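POSSIBLE NITRATE/NITRITE RESPONSE TRANSCRIPTIONAL REGULATORY PROTEIN NARL (DNA-binding response regulator, LuxR family) (Mycobacterium tuberculosis, PDB 3EUL) probably regulates genes of aerobic nitrate metabolism by binding their promoters after NarS phosphorylates its signal receiver domain, the part modelled here. Local coordinates at residues Val79-Arg84 / Leu108-Ala113; Asp63-Asp68 / Leu88-Leu93; Asp75-Ala80 / Val92-Ala97; Val16-Gly21 / Gly39-Val44. All blocks are in the same frame, centred on the assembly; numbering follows the deposited sequence.

Interaction 1 (Val79-Arg84 / Leu108-Ala113); sequences VAAAVR and LQQGAA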
# COMPACT_ATOMS: atom_id res chain seq x y z
N VAL A 79 3.62 -9.49 -2.34
CA VAL A 79 2.79 -8.77 -3.30
C VAL A 79 3.63 -7.77 -4.08
O VAL A 79 3.48 -7.71 -5.30
CB VAL A 79 1.60 -8.01 -2.64
CG1 VAL A 79 0.78 -7.22 -3.71
CG2 VAL A 79 0.69 -8.95 -1.88
N ALA A 80 4.48 -6.99 -3.39
CA ALA A 80 5.38 -6.04 -4.10
C ALA A 80 6.24 -6.74 -5.16
O ALA A 80 6.40 -6.26 -6.30
CB ALA A 80 6.24 -5.27 -3.13
N ALA A 81 6.78 -7.90 -4.81
CA ALA A 81 7.59 -8.71 -5.74
C ALA A 81 6.83 -9.14 -6.99
O ALA A 81 7.38 -9.09 -8.12
CB ALA A 81 8.09 -9.99 -4.99
N ALA A 82 5.60 -9.62 -6.78
CA ALA A 82 4.72 -10.10 -7.80
C ALA A 82 4.31 -8.97 -8.76
O ALA A 82 4.32 -9.16 -9.96
CB ALA A 82 3.45 -10.75 -7.15
N VAL A 83 3.96 -7.81 -8.20
CA VAL A 83 3.60 -6.62 -9.00
C VAL A 83 4.74 -6.19 -9.91
O VAL A 83 4.55 -6.02 -11.12
CB VAL A 83 3.10 -5.44 -8.08
CG1 VAL A 83 2.88 -4.12 -8.91
CG2 VAL A 83 1.79 -5.86 -7.38
N ARG A 84 5.93 -6.10 -9.36
CA ARG A 84 7.14 -5.82 -10.14
C ARG A 84 7.37 -6.95 -11.18
O ARG A 84 7.57 -6.66 -12.36
CB ARG A 84 8.36 -5.61 -9.21
CG ARG A 84 9.68 -5.33 -9.97
CD ARG A 84 10.78 -4.94 -9.01
NE ARG A 84 11.25 -6.11 -8.29
CZ ARG A 84 12.24 -6.09 -7.40
NH1 ARG A 84 12.61 -7.23 -6.81
NH2 ARG A 84 12.86 -4.95 -7.09
N LEU A 108 12.25 -3.61 0.43
CA LEU A 108 12.69 -2.67 -0.62
C LEU A 108 13.42 -3.41 -1.73
O LEU A 108 13.27 -3.11 -2.91
CB LEU A 108 13.57 -1.56 -0.01
CG LEU A 108 12.88 -0.65 1.02
CD1 LEU A 108 13.90 0.25 1.71
CD2 LEU A 108 11.77 0.18 0.33
N GLN A 109 14.21 -4.39 -1.35
CA GLN A 109 14.83 -5.29 -2.32
C GLN A 109 13.81 -6.06 -3.14
O GLN A 109 14.07 -6.27 -4.32
CB GLN A 109 15.80 -6.28 -1.65
CG GLN A 109 16.95 -5.61 -0.85
CD GLN A 109 18.03 -4.94 -1.69
OE1 GLN A 109 18.16 -3.71 -1.70
NE2 GLN A 109 18.86 -5.75 -2.34
N GLN A 110 12.67 -6.46 -2.56
CA GLN A 110 11.57 -7.16 -3.30
C GLN A 110 10.68 -6.18 -4.14
O GLN A 110 9.72 -6.58 -4.81
CB GLN A 110 10.66 -8.02 -2.37
CG GLN A 110 11.23 -9.31 -1.69
CD GLN A 110 10.19 -10.50 -1.45
OE1 GLN A 110 9.89 -10.93 -0.30
NE2 GLN A 110 9.68 -11.06 -2.56
N GLY A 111 10.99 -4.88 -4.11
CA GLY A 111 10.36 -3.93 -5.00
C GLY A 111 9.35 -3.01 -4.37
O GLY A 111 8.64 -2.34 -5.07
N ALA A 112 9.27 -2.98 -3.03
CA ALA A 112 8.41 -2.03 -2.33
C ALA A 112 8.90 -0.63 -2.59
O ALA A 112 10.11 -0.38 -2.53
CB ALA A 112 8.36 -2.29 -0.82
N ALA A 113 7.97 0.28 -2.90
CA ALA A 113 8.31 1.67 -3.19
C ALA A 113 8.65 2.46 -1.92
O ALA A 113 9.26 3.52 -1.98
CB ALA A 113 7.16 2.34 -3.92
O HOH W 1 6.14 -3.61 -6.92
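Arg84 reaches from the helix of Val79-Arg84 across the end of helix 101-109 and lays one face of its guanidinium group over the backbone of Gln110 and Gly111. Gln110 C and Gly111 N both lie 3.4 Å above the guanidinium plane, offset toward its rim, so this is a face-on contact with peptide atoms. The edge of the same group does the polar work: Arg84 NH1 donates to Gln109 O at 3.0 Å with a bent N-H...O angle of 143°, and NH2 adds a weak bond to that oxygen. NH1 lies in the plane of the Gln109 carbonyl, on a lone pair, while the oxygen is tilted 19° out of the guanidinium plane. CG stands anti to the backbone N and the chain runs out extended before it bends at chi3 (75°), which turns the flat end across the turn. Gly111, with positive phi, closes a Schellman motif here, and the carbonyl of Gln109, at the helix C-terminus, probably carries extra negative potential that suits the cation.

One turn earlier the packing is apolar. The methyl of Ala80 points at the other segment, its CB 3.8 Å from Ala112 N and 4.3 Å from Ala112 CB. Beside it Ala81 CA lies 3.2 Å from Gln110 O in a CA-H...O contact. A water donates to Ala80 O at 2.7 Å and, weakly, to Gly111 O.

Strand 91-96 lies beneath both segments: Ala80 and Val83 rest on Val92, Ala112 touches Leu94, and the backbone of Ala113 bonds to that of Val92. Helix 50-60 packs against Ala82 and Val83.

Interaction 2 (Asp63-Asp68 / Leu88-Leu93); sequences DVALLD and LPTRVL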
# COMPACT_ATOMS: atom_id res chain seq x y z
N ASP A 63 -2.56 3.55 -9.12
CA ASP A 63 -1.29 4.28 -9.08
C ASP A 63 -0.42 3.78 -7.91
O ASP A 63 0.78 3.56 -8.05
CB ASP A 63 -1.58 5.78 -8.94
CG ASP A 63 -2.41 6.32 -10.09
OD1 ASP A 63 -2.01 6.06 -11.26
OD2 ASP A 63 -3.48 6.89 -9.87
N VAL A 64 -1.07 3.59 -6.76
CA VAL A 64 -0.43 3.15 -5.52
C VAL A 64 -1.27 2.06 -4.83
O VAL A 64 -2.51 2.11 -4.84
CB VAL A 64 -0.32 4.32 -4.54
CG1 VAL A 64 0.38 3.89 -3.22
CG2 VAL A 64 0.43 5.43 -5.16
N ALA A 65 -0.59 1.07 -4.28
CA ALA A 65 -1.21 0.13 -3.38
C ALA A 65 -0.60 0.40 -2.01
O ALA A 65 0.63 0.38 -1.87
CB ALA A 65 -0.97 -1.29 -3.83
N LEU A 66 -1.41 0.74 -1.01
CA LEU A 66 -0.90 0.87 0.35
C LEU A 66 -1.28 -0.33 1.18
O LEU A 66 -2.46 -0.50 1.55
CB LEU A 66 -1.48 2.14 0.97
CG LEU A 66 -1.15 2.43 2.42
CD1 LEU A 66 0.35 2.53 2.65
CD2 LEU A 66 -1.89 3.77 2.78
N LEU A 67 -0.28 -1.18 1.49
CA LEU A 67 -0.53 -2.51 2.04
C LEU A 67 0.19 -2.80 3.35
O LEU A 67 1.37 -2.48 3.52
CB LEU A 67 -0.05 -3.56 1.05
CG LEU A 67 -0.58 -3.51 -0.37
CD1 LEU A 67 0.02 -4.65 -1.18
CD2 LEU A 67 -2.09 -3.57 -0.33
N ASP A 68 -0.52 -3.39 4.30
CA ASP A 68 0.13 -3.83 5.53
C ASP A 68 1.22 -4.81 5.18
O ASP A 68 1.04 -5.67 4.33
CB ASP A 68 -0.93 -4.43 6.46
CG ASP A 68 -0.37 -4.94 7.78
OD1 ASP A 68 0.54 -4.35 8.37
OD2 ASP A 68 -0.91 -5.96 8.24
N LEU A 88 3.48 -4.48 -13.59
CA LEU A 88 2.33 -3.58 -13.44
C LEU A 88 2.79 -2.15 -13.09
O LEU A 88 3.83 -1.97 -12.47
CB LEU A 88 1.39 -4.12 -12.38
CG LEU A 88 0.79 -5.52 -12.56
CD1 LEU A 88 -0.11 -5.84 -11.37
CD2 LEU A 88 0.01 -5.68 -13.87
N PRO A 89 2.04 -1.13 -13.50
CA PRO A 89 2.47 0.23 -13.22
C PRO A 89 2.38 0.65 -11.74
O PRO A 89 2.93 1.69 -11.33
CB PRO A 89 1.53 1.08 -14.09
CG PRO A 89 0.32 0.23 -14.29
CD PRO A 89 0.79 -1.17 -14.28
N THR A 90 1.75 -0.18 -10.93
CA THR A 90 1.46 0.17 -9.55
C THR A 90 2.68 0.24 -8.65
O THR A 90 3.47 -0.67 -8.63
CB THR A 90 0.50 -0.88 -8.98
OG1 THR A 90 -0.68 -0.88 -9.79
CG2 THR A 90 0.13 -0.51 -7.53
N ARG A 91 2.77 1.29 -7.83
CA ARG A 91 3.81 1.37 -6.79
C ARG A 91 3.25 0.85 -5.51
O ARG A 91 2.17 1.25 -5.10
CB ARG A 91 4.27 2.80 -6.62
CG ARG A 91 5.08 3.21 -7.82
CD ARG A 91 5.50 4.64 -7.82
NE ARG A 91 6.40 5.08 -6.75
CZ ARG A 91 7.65 4.66 -6.49
NH1 ARG A 91 8.23 3.66 -7.15
NH2 ARG A 91 8.32 5.24 -5.49
N VAL A 92 3.96 -0.08 -4.88
CA VAL A 92 3.47 -0.71 -3.65
C VAL A 92 4.18 -0.10 -2.42
O VAL A 92 5.39 -0.31 -2.21
CB VAL A 92 3.64 -2.22 -3.68
CG1 VAL A 92 3.23 -2.83 -2.33
CG2 VAL A 92 2.80 -2.83 -4.85
N LEU A 93 3.40 0.63 -1.63
CA LEU A 93 3.88 1.28 -0.41
C LEU A 93 3.48 0.39 0.75
O LEU A 93 2.32 0.03 0.89
CB LEU A 93 3.24 2.68 -0.33
CG LEU A 93 3.79 3.78 0.54
CD1 LEU A 93 5.27 4.10 0.29
CD2 LEU A 93 2.93 5.02 0.33
O HOH W 2 2.07 4.55 -10.23
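Two neighbouring parallel strands of the central receiver-domain sheet, 64-68 and 91-96, meet here as the strand pair of a beta-alpha-beta unit whose connecting helix is 76-85. Three parallel bridges fix the register, Val64 with Arg91, Ala65 with Val92 and Leu66 with Leu93, and the short axes diverge by 24°. Four backbone hydrogen bonds of 2.8 to 3.0 Å join the segments: Arg91 N to Asp63 O, Ala65 N to Arg91 O, Leu93 N to Ala65 O and Leu67 N to Leu93 O.

On the face of Ala65 and Val92, the CG2 methyl of Thr90 touches Ala65 CB at 3.9 Å. It stands anti to the backbone N, while OG1 (chi1 -58°) is turned to Pro62 O, so the two branches split apolar and polar duties. Leu67 CD1 crosses Val92 CG1 at a slant, 3.9 Å away. On the other face Leu66 sends CD1 over the Leu93 backbone, 3.6 Å from Leu93 O and a little farther from Leu93 CB. Ile57 and Val79 flank the first face; Val129 and Ala128 flank the second.

Asp63 O also accepts from a water at 2.7 Å, which donates to Pro89 O as well, so one water bridges the two segments just before the strands begin. The Asp63 carboxylate bonds Arg17 N and Arg91 NE bonds Cys132 O. The polar ends are thus drawn to other partners, and what joins these strands is backbone hydrogen bonding, lined with methyl groups. That chemistry suits the buried strand leading to Asp68, the probable phosphorylation site.

Interaction 3 (Asp75-Ala80 / Val92-Ala97); sequences DGAQVA and VLLISA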
# COMPACT_ATOMS: atom_id res chain seq x y z
N ASP A 75 2.26 -11.87 2.06
CA ASP A 75 2.62 -10.68 2.79
C ASP A 75 2.86 -9.52 1.84
O ASP A 75 2.89 -9.72 0.62
CB ASP A 75 3.79 -10.91 3.77
CG ASP A 75 5.15 -11.10 3.11
OD1 ASP A 75 5.56 -10.33 2.20
OD2 ASP A 75 5.87 -11.99 3.62
N GLY A 76 3.01 -8.33 2.40
CA GLY A 76 3.20 -7.10 1.61
C GLY A 76 4.39 -7.13 0.65
O GLY A 76 4.30 -6.58 -0.45
N ALA A 77 5.50 -7.75 1.04
CA ALA A 77 6.70 -7.83 0.17
C ALA A 77 6.54 -8.83 -0.95
O ALA A 77 7.07 -8.59 -2.04
CB ALA A 77 7.97 -8.14 0.99
N GLN A 78 5.86 -9.95 -0.68
CA GLN A 78 5.49 -10.91 -1.72
C GLN A 78 4.59 -10.27 -2.77
O GLN A 78 4.79 -10.46 -3.98
CB GLN A 78 4.82 -12.16 -1.14
CG GLN A 78 5.67 -12.86 -0.13
CD GLN A 78 5.03 -14.13 0.37
OE1 GLN A 78 4.08 -14.10 1.13
NE2 GLN A 78 5.57 -15.26 -0.06
N VAL A 79 3.62 -9.49 -2.34
CA VAL A 79 2.79 -8.77 -3.30
C VAL A 79 3.63 -7.77 -4.08
O VAL A 79 3.48 -7.71 -5.30
CB VAL A 79 1.60 -8.01 -2.64
CG1 VAL A 79 0.78 -7.22 -3.71
CG2 VAL A 79 0.69 -8.95 -1.88
N ALA A 80 4.48 -6.99 -3.39
CA ALA A 80 5.38 -6.04 -4.10
C ALA A 80 6.24 -6.74 -5.16
O ALA A 80 6.40 -6.26 -6.30
CB ALA A 80 6.24 -5.27 -3.13
N VAL A 92 3.96 -0.08 -4.88
CA VAL A 92 3.47 -0.71 -3.65
C VAL A 92 4.18 -0.10 -2.42
O VAL A 92 5.39 -0.31 -2.21
CB VAL A 92 3.64 -2.22 -3.68
CG1 VAL A 92 3.23 -2.83 -2.33
CG2 VAL A 92 2.80 -2.83 -4.85
N LEU A 93 3.40 0.63 -1.63
CA LEU A 93 3.88 1.28 -0.41
C LEU A 93 3.48 0.39 0.75
O LEU A 93 2.32 0.03 0.89
CB LEU A 93 3.24 2.68 -0.33
CG LEU A 93 3.79 3.78 0.54
CD1 LEU A 93 5.27 4.10 0.29
CD2 LEU A 93 2.93 5.02 0.33
N LEU A 94 4.44 -0.04 1.57
CA LEU A 94 4.09 -0.90 2.71
C LEU A 94 3.99 -0.06 3.99
O LEU A 94 4.64 0.99 4.14
CB LEU A 94 5.08 -2.06 2.90
CG LEU A 94 5.26 -3.05 1.75
CD1 LEU A 94 6.35 -4.13 2.04
CD2 LEU A 94 3.91 -3.69 1.30
N ILE A 95 3.17 -0.53 4.90
CA ILE A 95 3.03 0.07 6.21
C ILE A 95 3.05 -1.05 7.24
O ILE A 95 2.51 -2.13 7.02
CB ILE A 95 1.75 0.94 6.26
CG1 ILE A 95 1.70 1.79 7.53
CG2 ILE A 95 0.45 0.06 6.05
CD1 ILE A 95 0.78 3.00 7.42
N SER A 96 3.67 -0.79 8.39
CA SER A 96 3.73 -1.82 9.41
C SER A 96 3.96 -1.26 10.80
O SER A 96 4.48 -0.15 10.97
CB SER A 96 4.88 -2.79 9.08
OG SER A 96 4.76 -3.94 9.88
N ALA A 97 3.57 -2.05 11.79
CA ALA A 97 4.00 -1.80 13.16
C ALA A 97 5.44 -2.33 13.43
O ALA A 97 6.03 -1.93 14.41
CB ALA A 97 2.98 -2.39 14.15
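Peptide groups are the flat surfaces at this contact, and both methyls of Leu94 lie over one face of the Gly76-Ala77 peptide. CD1 sits about above the carbonyl carbon, 3.8 Å from Gly76 C, while CD2 lies 3.4 Å from Gly76 O and 3.5 Å from Gly76 CA. CG is anti to the carbonyl carbon (chi1 -59°), which carries the forked end toward the first turn of the helix. Gly76 has no side chain, and Leu94 CD2 packs directly on its backbone.

The other flat groups, the Asp75 carboxylate and the Gln78 amide, belong to the helix start. Asp75 OD1 takes Gln78 N on its syn side at 2.9 Å, the donor standing 34° out of the carboxylate plane, and receives a weaker bond from Ala77 N. In return Gln78 OE1 accepts from Asp75 N at 3.0 Å, in the plane of the amide carbonyl and on a lone pair. These reciprocal bonds make a capping box.

One turn on, the Ala80 methyl faces Val92, its CB 4.0 Å from both Val92 CB and CG1. No hydrogen bond crosses the interface. Leu67 touches Val79, Val92 and Leu94 from the adjacent strand.

Helix 76-80 and strand 92-96 run nearly antiparallel (175°), their axes 9.0 Å apart. Small residues on the helix against branched ones on the strand make the helix-on-sheet layer of a right-handed beta-alpha-beta crossover in the CheY-like receiver fold.

Interaction 4 (Val16-Gly21 / Gly39-Val44); sequences VRVVVG and GSVNVV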
# COMPACT_ATOMS: atom_id res chain seq x y z
N VAL A 16 -5.59 10.51 -7.58
CA VAL A 16 -4.71 9.34 -7.52
C VAL A 16 -5.54 8.15 -7.09
O VAL A 16 -6.31 8.24 -6.14
CB VAL A 16 -3.57 9.58 -6.48
CG1 VAL A 16 -2.81 8.27 -6.12
CG2 VAL A 16 -2.62 10.64 -7.01
N ARG A 17 -5.39 7.02 -7.80
CA ARG A 17 -6.19 5.84 -7.53
C ARG A 17 -5.39 4.86 -6.65
O ARG A 17 -4.24 4.55 -6.94
CB ARG A 17 -6.65 5.19 -8.84
CG ARG A 17 -7.51 6.15 -9.69
CD ARG A 17 -7.64 5.72 -11.14
NE ARG A 17 -8.30 4.42 -11.18
CZ ARG A 17 -7.71 3.25 -11.44
NH1 ARG A 17 -6.44 3.15 -11.82
NH2 ARG A 17 -8.47 2.16 -11.41
N VAL A 18 -6.02 4.38 -5.57
CA VAL A 18 -5.35 3.53 -4.57
C VAL A 18 -6.10 2.26 -4.18
O VAL A 18 -7.34 2.27 -4.04
CB VAL A 18 -5.10 4.38 -3.28
CG1 VAL A 18 -4.45 3.55 -2.18
CG2 VAL A 18 -4.25 5.62 -3.69
N VAL A 19 -5.35 1.16 -4.01
CA VAL A 19 -5.85 -0.01 -3.30
C VAL A 19 -5.23 -0.03 -1.91
O VAL A 19 -4.01 0.15 -1.76
CB VAL A 19 -5.53 -1.34 -4.09
CG1 VAL A 19 -5.77 -2.60 -3.21
CG2 VAL A 19 -6.36 -1.42 -5.40
N VAL A 20 -6.07 -0.24 -0.88
CA VAL A 20 -5.65 -0.35 0.52
C VAL A 20 -5.86 -1.79 1.01
O VAL A 20 -6.91 -2.41 0.76
CB VAL A 20 -6.42 0.64 1.46
CG1 VAL A 20 -6.02 0.40 2.94
CG2 VAL A 20 -6.21 2.10 1.05
N GLY A 21 -4.84 -2.36 1.67
CA GLY A 21 -4.91 -3.71 2.17
C GLY A 21 -4.44 -3.77 3.61
O GLY A 21 -3.37 -3.27 3.93
N GLY A 39 -9.56 14.66 -0.47
CA GLY A 39 -10.06 15.19 -1.74
C GLY A 39 -9.17 14.87 -2.95
O GLY A 39 -9.55 15.18 -4.08
N SER A 40 -8.02 14.22 -2.73
CA SER A 40 -7.04 13.96 -3.81
C SER A 40 -6.83 12.48 -4.16
O SER A 40 -5.98 12.13 -5.00
CB SER A 40 -5.70 14.57 -3.42
OG SER A 40 -5.77 16.00 -3.44
N VAL A 41 -7.60 11.61 -3.52
CA VAL A 41 -7.39 10.17 -3.61
C VAL A 41 -8.73 9.45 -3.78
O VAL A 41 -9.71 9.70 -3.05
CB VAL A 41 -6.63 9.58 -2.39
CG1 VAL A 41 -6.43 8.05 -2.54
CG2 VAL A 41 -5.26 10.28 -2.14
N ASN A 42 -8.75 8.55 -4.74
CA ASN A 42 -9.84 7.64 -4.99
C ASN A 42 -9.37 6.22 -4.60
O ASN A 42 -8.54 5.61 -5.27
CB ASN A 42 -10.21 7.73 -6.47
CG ASN A 42 -11.34 6.78 -6.88
OD1 ASN A 42 -12.05 6.16 -6.06
ND2 ASN A 42 -11.52 6.68 -8.19
N VAL A 43 -9.93 5.72 -3.52
CA VAL A 43 -9.71 4.36 -3.09
C VAL A 43 -10.60 3.48 -3.96
O VAL A 43 -11.84 3.54 -3.91
CB VAL A 43 -9.96 4.20 -1.58
CG1 VAL A 43 -9.80 2.72 -1.12
CG2 VAL A 43 -8.97 5.10 -0.78
N VAL A 44 -9.96 2.69 -4.81
CA VAL A 44 -10.69 1.91 -5.78
C VAL A 44 -10.90 0.49 -5.34
O VAL A 44 -11.70 -0.21 -5.93
CB VAL A 44 -10.03 1.94 -7.16
CG1 VAL A 44 -10.08 3.37 -7.70
CG2 VAL A 44 -8.61 1.39 -7.12
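Val18 CG2 and Val41 CG1 press together at 3.5 Å, tighter than usual for two methyls, their side chains meeting at a slant on one face of the sheet. On the opposite face Val44 CG1 sits 4.0 Å from both CB and NE of Arg17, the two side chains crossing at about a right angle. Val44 CG2 occupies the position between its backbone N and carbonyl carbon (CG1 at chi1 -64°), which brings it within 3.4 Å of Val18 O; it also touches Val19 CG2.

Backbone bonds set the register of the two strands. Asn42 N bonds to Val16 O, Val18 N to Asn42 O and Val44 N to Val18 O, each at 2.8 Å, and a more bent bond of 142° runs from Val16 N to Ser40 O. Parallel bridges pair Val16 with Val41, Arg17 with Asn42 and Val18 with Val43, and the short axes are twisted by 43°.

Farther out, the Arg17 chain bends at chi3 and its NH2 bonds to His60 O, while Arg17 N is held by Asp63 OD2.

Strand 41-47 forms one border of the sheet within the chain, and strand 16-21 passes between it and strand 64-68. Leu35 of helix 25-38 packs on Val18 and Val41, and from helix 122-134 Leu130 meets Val16 and Val41 and Val129 meets Val18; on the other face helix 50-60 supplies Leu56 to Val19 and His60 to Val44.

How the interactions relate
All four contacts belong to one receiver domain built on a five-stranded parallel sheet, ordered 41-47, 16-21, 64-68, 91-96, 114-117. Along the chain interaction 4 closes before the others open, whereas interactions 1, 2 and 3 interleave. Interactions 2 and 4, centres about 10 Å apart, meet where Leu66 N approaches Val19 O, a probable hydrogen bond. Interactions 2 and 3 share strand 91-96, and interactions 1 and 3 share helix 76-85. Interactions 1 and 4 lie about 19 Å apart between centres, so the set spans from border strand 41-47 to the junction of helices 76-85 and 101-109. Together they tie strand 64-68, ending in the probable phosphorylation site Asp68, into the sheet and its helix layer.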